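Long-range contacts in PfhB2 (Pasteurella multocida, PDB 6U8T), which is probably a YopT-like cysteine protease domain of a bacterial toxin, cutting peptide bonds with a papain-type (clan CA) fold: residues E39-V50 against T98-V107; F174-M182 against A197-A205. The protein carries 1 engineered substitution. All coordinates share one frame; numbering follows the deposited sequence.

Contact 1. Residues E39-V50 against T98-V107; sequences ESTCAHWIANKV and TDNWLQEQGV
His44 lies against Trp101 where two nearly parallel helices run side by side, their local axes 10.1 Å apart. Trp101, with CG anti to its backbone N (chi1 -174°), reaches across and sets CH2 3.4 Å above the centre of the imidazole, the planes inclined at 36°. That imidazole has little freedom to turn: ND1 donates to Ser40 O, 2.8 Å away and near the ring plane, while NE2 is bonded to Ser77. Packing is close here, where the short Ala43 lets the backbone come near: Ala43 CB is 3.8 Å from Trp101 CZ3, and Ala43 O is 3.3 Å from Leu102 CD2. One polar bond crosses the helices, from Thr98 OG1 to the anti lone pair of Glu39 OE2 (3.1 Å), an oxygen that also forms a salt bridge with Lys151. The far end is looser. After the second helix, Gly106 takes positive phi in a Schellman motif, and Val107 CG2 meets Ala47 CA closely but stands 4.3 Å from Val50 CG1, near a bound glycol ether and solvent. Small residues thus allow the close contacts, while the buried carboxylate is probably stabilised by Lys151, Thr98 and, through OE1, Thr162 of the second subunit.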
# COMPACT_ATOMS: atom_id res chain seq x y z
N GLU C 39 -11.23 -2.06 11.17
CA GLU C 39 -12.64 -1.68 10.89
C GLU C 39 -13.53 -2.19 12.02
O GLU C 39 -14.24 -1.37 12.63
CB GLU C 39 -13.10 -2.24 9.54
CG GLU C 39 -14.55 -1.93 9.22
CD GLU C 39 -14.83 -0.52 8.71
OE1 GLU C 39 -13.87 0.28 8.68
OE2 GLU C 39 -16.03 -0.22 8.36
N SER C 40 -13.47 -3.49 12.33
CA SER C 40 -14.33 -4.11 13.35
C SER C 40 -14.05 -3.46 14.71
O SER C 40 -15.03 -3.17 15.44
CB SER C 40 -14.14 -5.61 13.39
OG SER C 40 -14.91 -6.19 14.43
N THR C 41 -12.77 -3.20 15.05
CA THR C 41 -12.39 -2.64 16.36
C THR C 41 -12.92 -1.20 16.48
O THR C 41 -13.48 -0.89 17.52
CB THR C 41 -10.89 -2.61 16.61
OG1 THR C 41 -10.35 -3.92 16.45
CG2 THR C 41 -10.59 -2.07 18.01
N CYS C 42 -12.75 -0.38 15.44
CA CYS C 42 -13.25 1.00 15.41
C CYS C 42 -14.78 1.01 15.54
O CYS C 42 -15.30 1.84 16.32
CB CYS C 42 -12.78 1.74 14.16
SG CYS C 42 -11.03 2.19 14.25
N ALA C 43 -15.48 0.10 14.86
CA ALA C 43 -16.94 -0.03 15.01
C ALA C 43 -17.27 -0.27 16.48
O ALA C 43 -18.17 0.39 17.01
CB ALA C 43 -17.49 -1.14 14.14
N HIS C 44 -16.57 -1.22 17.12
CA HIS C 44 -16.86 -1.57 18.55
C HIS C 44 -16.56 -0.38 19.44
O HIS C 44 -17.38 -0.10 20.30
CB HIS C 44 -16.10 -2.81 18.98
CG HIS C 44 -16.72 -4.08 18.53
ND1 HIS C 44 -16.65 -4.54 17.21
CD2 HIS C 44 -17.37 -5.03 19.25
CE1 HIS C 44 -17.25 -5.72 17.14
NE2 HIS C 44 -17.72 -6.02 18.39
N TRP C 45 -15.43 0.28 19.24
CA TRP C 45 -15.03 1.49 19.98
C TRP C 45 -16.13 2.57 19.85
O TRP C 45 -16.50 3.17 20.83
CB TRP C 45 -13.69 1.99 19.46
CG TRP C 45 -13.10 3.10 20.27
CD1 TRP C 45 -12.30 2.99 21.37
CD2 TRP C 45 -13.24 4.51 20.02
NE1 TRP C 45 -11.92 4.24 21.80
CE2 TRP C 45 -12.48 5.19 21.00
CE3 TRP C 45 -13.91 5.28 19.03
CZ2 TRP C 45 -12.35 6.57 21.04
CZ3 TRP C 45 -13.77 6.65 19.06
CH2 TRP C 45 -13.02 7.29 20.06
N ILE C 46 -16.64 2.79 18.64
CA ILE C 46 -17.68 3.83 18.41
C ILE C 46 -18.94 3.44 19.21
O ILE C 46 -19.43 4.29 19.97
CB ILE C 46 -17.95 4.05 16.91
CG1 ILE C 46 -16.75 4.72 16.26
CG2 ILE C 46 -19.19 4.87 16.71
CD1 ILE C 46 -16.88 4.84 14.75
N ALA C 47 -19.41 2.20 19.07
CA ALA C 47 -20.59 1.68 19.81
C ALA C 47 -20.39 1.82 21.31
O ALA C 47 -21.34 2.13 22.00
CB ALA C 47 -20.90 0.25 19.45
N ASN C 48 -19.18 1.58 21.80
CA ASN C 48 -18.87 1.65 23.25
C ASN C 48 -18.96 3.11 23.71
O ASN C 48 -19.57 3.35 24.75
CB ASN C 48 -17.52 1.00 23.54
CG ASN C 48 -17.18 1.02 25.02
OD1 ASN C 48 -17.45 0.03 25.69
ND2 ASN C 48 -16.60 2.11 25.52
N LYS C 49 -18.42 4.06 22.95
CA LYS C 49 -18.38 5.49 23.35
C LYS C 49 -19.77 6.12 23.29
O LYS C 49 -20.06 6.97 24.13
CB LYS C 49 -17.42 6.25 22.45
CG LYS C 49 -15.96 5.92 22.71
CD LYS C 49 -15.50 6.21 24.11
CE LYS C 49 -14.00 6.23 24.19
NZ LYS C 49 -13.57 6.99 25.38
N VAL C 50 -20.61 5.70 22.37
CA VAL C 50 -21.94 6.32 22.11
C VAL C 50 -22.93 5.71 23.11
O VAL C 50 -23.74 6.44 23.63
CB VAL C 50 -22.33 6.09 20.64
CG1 VAL C 50 -23.82 6.17 20.39
CG2 VAL C 50 -21.53 6.99 19.71
N THR C 98 -20.74 -3.02 8.14
CA THR C 98 -20.28 -2.35 9.38
C THR C 98 -21.36 -1.36 9.84
O THR C 98 -21.65 -1.31 11.02
CB THR C 98 -18.92 -1.67 9.18
OG1 THR C 98 -17.96 -2.62 8.72
CG2 THR C 98 -18.40 -1.08 10.46
N ASP C 99 -21.93 -0.62 8.89
CA ASP C 99 -23.00 0.38 9.14
C ASP C 99 -24.22 -0.31 9.74
O ASP C 99 -24.80 0.28 10.66
CB ASP C 99 -23.36 1.13 7.86
CG ASP C 99 -24.32 2.26 8.13
OD1 ASP C 99 -23.89 3.23 8.76
OD2 ASP C 99 -25.50 2.15 7.72
N ASN C 100 -24.62 -1.47 9.22
CA ASN C 100 -25.78 -2.23 9.73
C ASN C 100 -25.50 -2.66 11.18
O ASN C 100 -26.41 -2.53 12.04
CB ASN C 100 -26.13 -3.45 8.89
CG ASN C 100 -26.72 -3.10 7.54
OD1 ASN C 100 -26.37 -3.73 6.56
ND2 ASN C 100 -27.61 -2.12 7.46
N TRP C 101 -24.30 -3.15 11.44
CA TRP C 101 -23.86 -3.57 12.80
C TRP C 101 -23.95 -2.37 13.76
O TRP C 101 -24.51 -2.54 14.86
CB TRP C 101 -22.44 -4.16 12.78
CG TRP C 101 -22.02 -4.72 14.09
CD1 TRP C 101 -22.26 -5.99 14.54
CD2 TRP C 101 -21.34 -4.03 15.16
NE1 TRP C 101 -21.78 -6.14 15.81
CE2 TRP C 101 -21.19 -4.96 16.21
CE3 TRP C 101 -20.86 -2.74 15.33
CZ2 TRP C 101 -20.52 -4.65 17.39
CZ3 TRP C 101 -20.22 -2.42 16.51
CH2 TRP C 101 -20.07 -3.37 17.53
N LEU C 102 -23.46 -1.21 13.34
CA LEU C 102 -23.45 0.02 14.18
C LEU C 102 -24.88 0.42 14.53
O LEU C 102 -25.12 0.77 15.69
CB LEU C 102 -22.67 1.12 13.47
CG LEU C 102 -21.15 0.99 13.58
CD1 LEU C 102 -20.46 1.93 12.60
CD2 LEU C 102 -20.66 1.25 15.00
N GLN C 103 -25.83 0.30 13.59
CA GLN C 103 -27.24 0.68 13.84
C GLN C 103 -27.89 -0.34 14.76
O GLN C 103 -28.58 0.09 15.72
CB GLN C 103 -27.96 0.90 12.51
CG GLN C 103 -27.56 2.22 11.86
CD GLN C 103 -28.25 2.47 10.54
OE1 GLN C 103 -29.45 2.71 10.47
NE2 GLN C 103 -27.49 2.43 9.46
N GLU C 104 -27.61 -1.63 14.56
CA GLU C 104 -28.00 -2.72 15.49
C GLU C 104 -27.55 -2.43 16.93
O GLU C 104 -28.25 -2.80 17.84
CB GLU C 104 -27.46 -4.04 14.97
CG GLU C 104 -28.31 -4.59 13.86
CD GLU C 104 -27.88 -5.94 13.32
OE1 GLU C 104 -26.73 -6.35 13.59
OE2 GLU C 104 -28.72 -6.56 12.64
N GLN C 105 -26.42 -1.77 17.13
CA GLN C 105 -25.90 -1.47 18.49
C GLN C 105 -26.44 -0.13 18.98
O GLN C 105 -26.02 0.28 20.06
CB GLN C 105 -24.37 -1.37 18.52
CG GLN C 105 -23.64 -2.54 17.88
CD GLN C 105 -24.04 -3.88 18.44
OE1 GLN C 105 -23.95 -4.11 19.63
NE2 GLN C 105 -24.44 -4.78 17.55
N GLY C 106 -27.28 0.54 18.20
CA GLY C 106 -27.94 1.78 18.65
C GLY C 106 -27.17 3.02 18.24
O GLY C 106 -27.59 4.10 18.67
N VAL C 107 -26.13 2.90 17.41
CA VAL C 107 -25.36 4.06 16.87
C VAL C 107 -26.14 4.65 15.70
O VAL C 107 -26.59 3.87 14.83
CB VAL C 107 -23.94 3.66 16.42
CG1 VAL C 107 -23.19 4.86 15.89
CG2 VAL C 107 -23.17 2.99 17.54

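Contact 2. Residues F174-M182 against A197-A205; sequences FFDPNFGEM and AFWEKSGYA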
# COMPACT_ATOMS: atom_id res chain seq x y z
N PHE C 174 11.32 -12.73 -19.44
CA PHE C 174 10.75 -11.90 -18.35
C PHE C 174 11.46 -12.26 -17.05
O PHE C 174 11.61 -13.45 -16.77
CB PHE C 174 9.24 -12.13 -18.26
CG PHE C 174 8.57 -11.31 -17.19
CD1 PHE C 174 8.49 -9.94 -17.31
CD2 PHE C 174 8.01 -11.91 -16.08
CE1 PHE C 174 7.87 -9.17 -16.33
CE2 PHE C 174 7.43 -11.15 -15.08
CZ PHE C 174 7.34 -9.79 -15.22
N PHE C 175 11.93 -11.28 -16.29
CA PHE C 175 12.69 -11.52 -15.05
C PHE C 175 12.05 -10.72 -13.92
O PHE C 175 11.91 -9.49 -14.04
CB PHE C 175 14.18 -11.18 -15.22
CG PHE C 175 14.96 -11.28 -13.93
CD1 PHE C 175 15.31 -12.51 -13.39
CD2 PHE C 175 15.30 -10.13 -13.23
CE1 PHE C 175 15.99 -12.59 -12.19
CE2 PHE C 175 15.99 -10.22 -12.03
CZ PHE C 175 16.34 -11.45 -11.52
N ASP C 176 11.67 -11.43 -12.86
CA ASP C 176 11.11 -10.87 -11.61
C ASP C 176 11.98 -11.32 -10.44
O ASP C 176 11.95 -12.48 -10.06
CB ASP C 176 9.66 -11.29 -11.45
CG ASP C 176 8.97 -10.60 -10.29
OD1 ASP C 176 9.69 -10.05 -9.42
OD2 ASP C 176 7.73 -10.57 -10.30
N PRO C 177 12.79 -10.42 -9.85
CA PRO C 177 13.69 -10.78 -8.77
C PRO C 177 12.99 -11.41 -7.56
O PRO C 177 13.69 -11.90 -6.70
CB PRO C 177 14.35 -9.47 -8.32
CG PRO C 177 13.91 -8.41 -9.29
CD PRO C 177 12.88 -9.01 -10.22
N ASN C 178 11.65 -11.34 -7.52
CA ASN C 178 10.78 -11.93 -6.47
C ASN C 178 10.49 -13.41 -6.78
O ASN C 178 9.95 -14.08 -5.88
CB ASN C 178 9.44 -11.21 -6.34
CG ASN C 178 9.48 -10.02 -5.41
OD1 ASN C 178 10.55 -9.68 -4.88
ND2 ASN C 178 8.32 -9.37 -5.22
N PHE C 179 10.73 -13.87 -8.01
CA PHE C 179 10.37 -15.24 -8.47
C PHE C 179 11.49 -15.88 -9.29
O PHE C 179 11.92 -16.99 -8.94
CB PHE C 179 9.05 -15.22 -9.24
CG PHE C 179 7.88 -14.76 -8.43
CD1 PHE C 179 7.28 -15.58 -7.50
CD2 PHE C 179 7.34 -13.51 -8.62
CE1 PHE C 179 6.18 -15.17 -6.77
CE2 PHE C 179 6.25 -13.07 -7.89
CZ PHE C 179 5.68 -13.90 -6.95
N GLY C 180 11.93 -15.23 -10.37
CA GLY C 180 13.04 -15.72 -11.20
C GLY C 180 12.89 -15.31 -12.66
O GLY C 180 12.33 -14.24 -12.93
N GLU C 181 13.38 -16.14 -13.58
CA GLU C 181 13.45 -15.87 -15.02
C GLU C 181 12.58 -16.87 -15.77
O GLU C 181 12.64 -18.07 -15.50
CB GLU C 181 14.91 -15.90 -15.45
CG GLU C 181 15.11 -15.43 -16.88
CD GLU C 181 16.53 -15.60 -17.35
OE1 GLU C 181 17.41 -14.94 -16.79
OE2 GLU C 181 16.75 -16.43 -18.24
N MSE C 182 11.76 -16.35 -16.68
CA MSE C 182 10.90 -17.14 -17.53
C MSE C 182 11.10 -16.73 -18.99
O MSE C 182 11.38 -15.57 -19.30
CB MSE C 182 9.45 -16.92 -17.08
CG MSE C 182 9.18 -17.28 -15.65
SE MSE C 182 9.32 -15.79 -14.39
CE MSE C 182 7.57 -15.18 -13.91
N ALA C 197 -2.58 -15.36 -15.75
CA ALA C 197 -1.96 -16.20 -14.71
C ALA C 197 -1.12 -15.34 -13.75
O ALA C 197 -1.48 -15.26 -12.57
CB ALA C 197 -1.14 -17.28 -15.35
N PHE C 198 -0.07 -14.69 -14.24
CA PHE C 198 0.94 -14.00 -13.40
C PHE C 198 0.30 -12.85 -12.62
O PHE C 198 0.57 -12.73 -11.41
CB PHE C 198 2.10 -13.47 -14.22
CG PHE C 198 3.23 -12.92 -13.39
CD1 PHE C 198 3.98 -13.76 -12.58
CD2 PHE C 198 3.53 -11.57 -13.40
CE1 PHE C 198 5.01 -13.26 -11.79
CE2 PHE C 198 4.55 -11.07 -12.61
CZ PHE C 198 5.30 -11.92 -11.82
N TRP C 199 -0.50 -12.01 -13.27
CA TRP C 199 -0.92 -10.71 -12.69
C TRP C 199 -1.64 -10.94 -11.37
O TRP C 199 -1.24 -10.30 -10.40
CB TRP C 199 -1.76 -9.94 -13.70
CG TRP C 199 -2.00 -8.54 -13.29
CD1 TRP C 199 -3.21 -7.94 -13.14
CD2 TRP C 199 -1.02 -7.55 -12.94
NE1 TRP C 199 -3.06 -6.64 -12.73
CE2 TRP C 199 -1.72 -6.37 -12.61
CE3 TRP C 199 0.38 -7.52 -12.92
CZ2 TRP C 199 -1.07 -5.20 -12.21
CZ3 TRP C 199 1.02 -6.35 -12.54
CH2 TRP C 199 0.30 -5.21 -12.19
N GLU C 200 -2.61 -11.86 -11.32
CA GLU C 200 -3.34 -12.23 -10.08
C GLU C 200 -2.44 -13.02 -9.13
O GLU C 200 -2.32 -12.62 -7.98
CB GLU C 200 -4.61 -13.02 -10.40
CG GLU C 200 -5.81 -12.11 -10.61
CD GLU C 200 -7.16 -12.77 -10.35
OE1 GLU C 200 -7.37 -13.90 -10.85
OE2 GLU C 200 -8.00 -12.15 -9.65
N LYS C 201 -1.82 -14.09 -9.59
CA LYS C 201 -1.07 -15.07 -8.74
C LYS C 201 0.16 -14.42 -8.10
O LYS C 201 0.63 -14.96 -7.08
CB LYS C 201 -0.63 -16.30 -9.53
CG LYS C 201 -1.75 -17.24 -9.94
CD LYS C 201 -1.20 -18.56 -10.47
CE LYS C 201 -2.26 -19.62 -10.68
NZ LYS C 201 -3.09 -19.32 -11.87
N SER C 202 0.65 -13.29 -8.63
CA SER C 202 1.88 -12.62 -8.16
C SER C 202 1.61 -11.81 -6.88
O SER C 202 2.57 -11.53 -6.15
CB SER C 202 2.43 -11.71 -9.23
OG SER C 202 1.50 -10.67 -9.52
N GLY C 203 0.37 -11.34 -6.72
CA GLY C 203 -0.03 -10.36 -5.69
C GLY C 203 0.05 -8.91 -6.17
O GLY C 203 -0.27 -8.02 -5.38
N TYR C 204 0.49 -8.66 -7.40
CA TYR C 204 0.69 -7.28 -7.93
C TYR C 204 -0.66 -6.68 -8.38
O TYR C 204 -0.73 -5.45 -8.53
CB TYR C 204 1.72 -7.26 -9.07
CG TYR C 204 3.07 -7.86 -8.78
CD1 TYR C 204 3.62 -7.90 -7.51
CD2 TYR C 204 3.82 -8.41 -9.81
CE1 TYR C 204 4.86 -8.48 -7.27
CE2 TYR C 204 5.06 -8.98 -9.59
CZ TYR C 204 5.59 -9.00 -8.31
OH TYR C 204 6.81 -9.54 -8.07
N ALA C 205 -1.68 -7.49 -8.65
CA ALA C 205 -2.96 -7.03 -9.24
C ALA C 205 -3.71 -6.16 -8.23
O ALA C 205 -4.20 -5.07 -8.64
CB ALA C 205 -3.81 -8.19 -9.68
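Tyr204 points its hydroxyl at Asp176 from the opposite direction, and Tyr204 OH donates to Asp176 OD2 over 2.6 Å, using the syn lone pair of the carboxylate. The same hydroxyl accepts a weak bond from Asn178 ND2, 3.2 Å away. Phe198 also turns its edge to the carboxylate: Asp176 OD2 lies 3.2 Å from Phe198 CZ, near the plane of that ring. Phe198 is also the middle member of an aromatic cluster. Phe174 turns an edge onto its face, Phe174 CE2 lying 3.8 Å from Phe198 CE2, and Phe198 in turn directs its own edge to the face of Phe179; both are offset edge-to-face pairs with planes at 79°. Met182, present as selenomethionine, brings its methyl CE to 3.8 Å from Phe198 CE1.

Behind these contacts stand the turns that aim them. Asp176 OD1 accepts from the backbone N-H of Asn178 (O to N 3.0 Å) in an Asx turn, and Phe179 and Gly180, both facing Asp176, make a classic beta bulge in the hairpin. Across the contact, Ser202 OG accepts from Tyr204 N at 3.1 Å in an ST turn, and Ser202 CB covers the centre of one face of Phe198. With CG anti to its backbone N (chi1 -173°), Phe198 reaches from the helix toward the hairpin side chains.

Further out, Asp176 OD1 is bonded to His161 NE2 on the adjoining strand 160-168, and the ring of His161 also meets that of Tyr204. An aspartate and histidine paired on neighbouring strands of an antiparallel sheet are consistent with the Asp-His part of a clan CA catalytic triad, here flanked by Tyr204 from the loop after the helix, by Asn178 of the hairpin, and by an aromatic cluster to which the hairpin gives Phe174 and Phe179 and the helix Phe198.

Within one chain the two contacts are far apart, their centres about 40 Å from each other on opposite sides of the chain's centre and their nearest atoms about 20 Å apart. The dimer brings contact 1 of one subunit beside the hairpin of contact 2 of the other. Trp45, on the helix of contact 1, stacks on Phe175 of the second subunit and hydrogen-bonds to Glu181 there, both from that hairpin, while Glu39 bonds to Thr162 of that subunit, next to its His161. If this helix plays the cysteine-bearing role known from papain-like proteases, the pairing would fit active sites shared between subunits, as in a domain-swapped dimer.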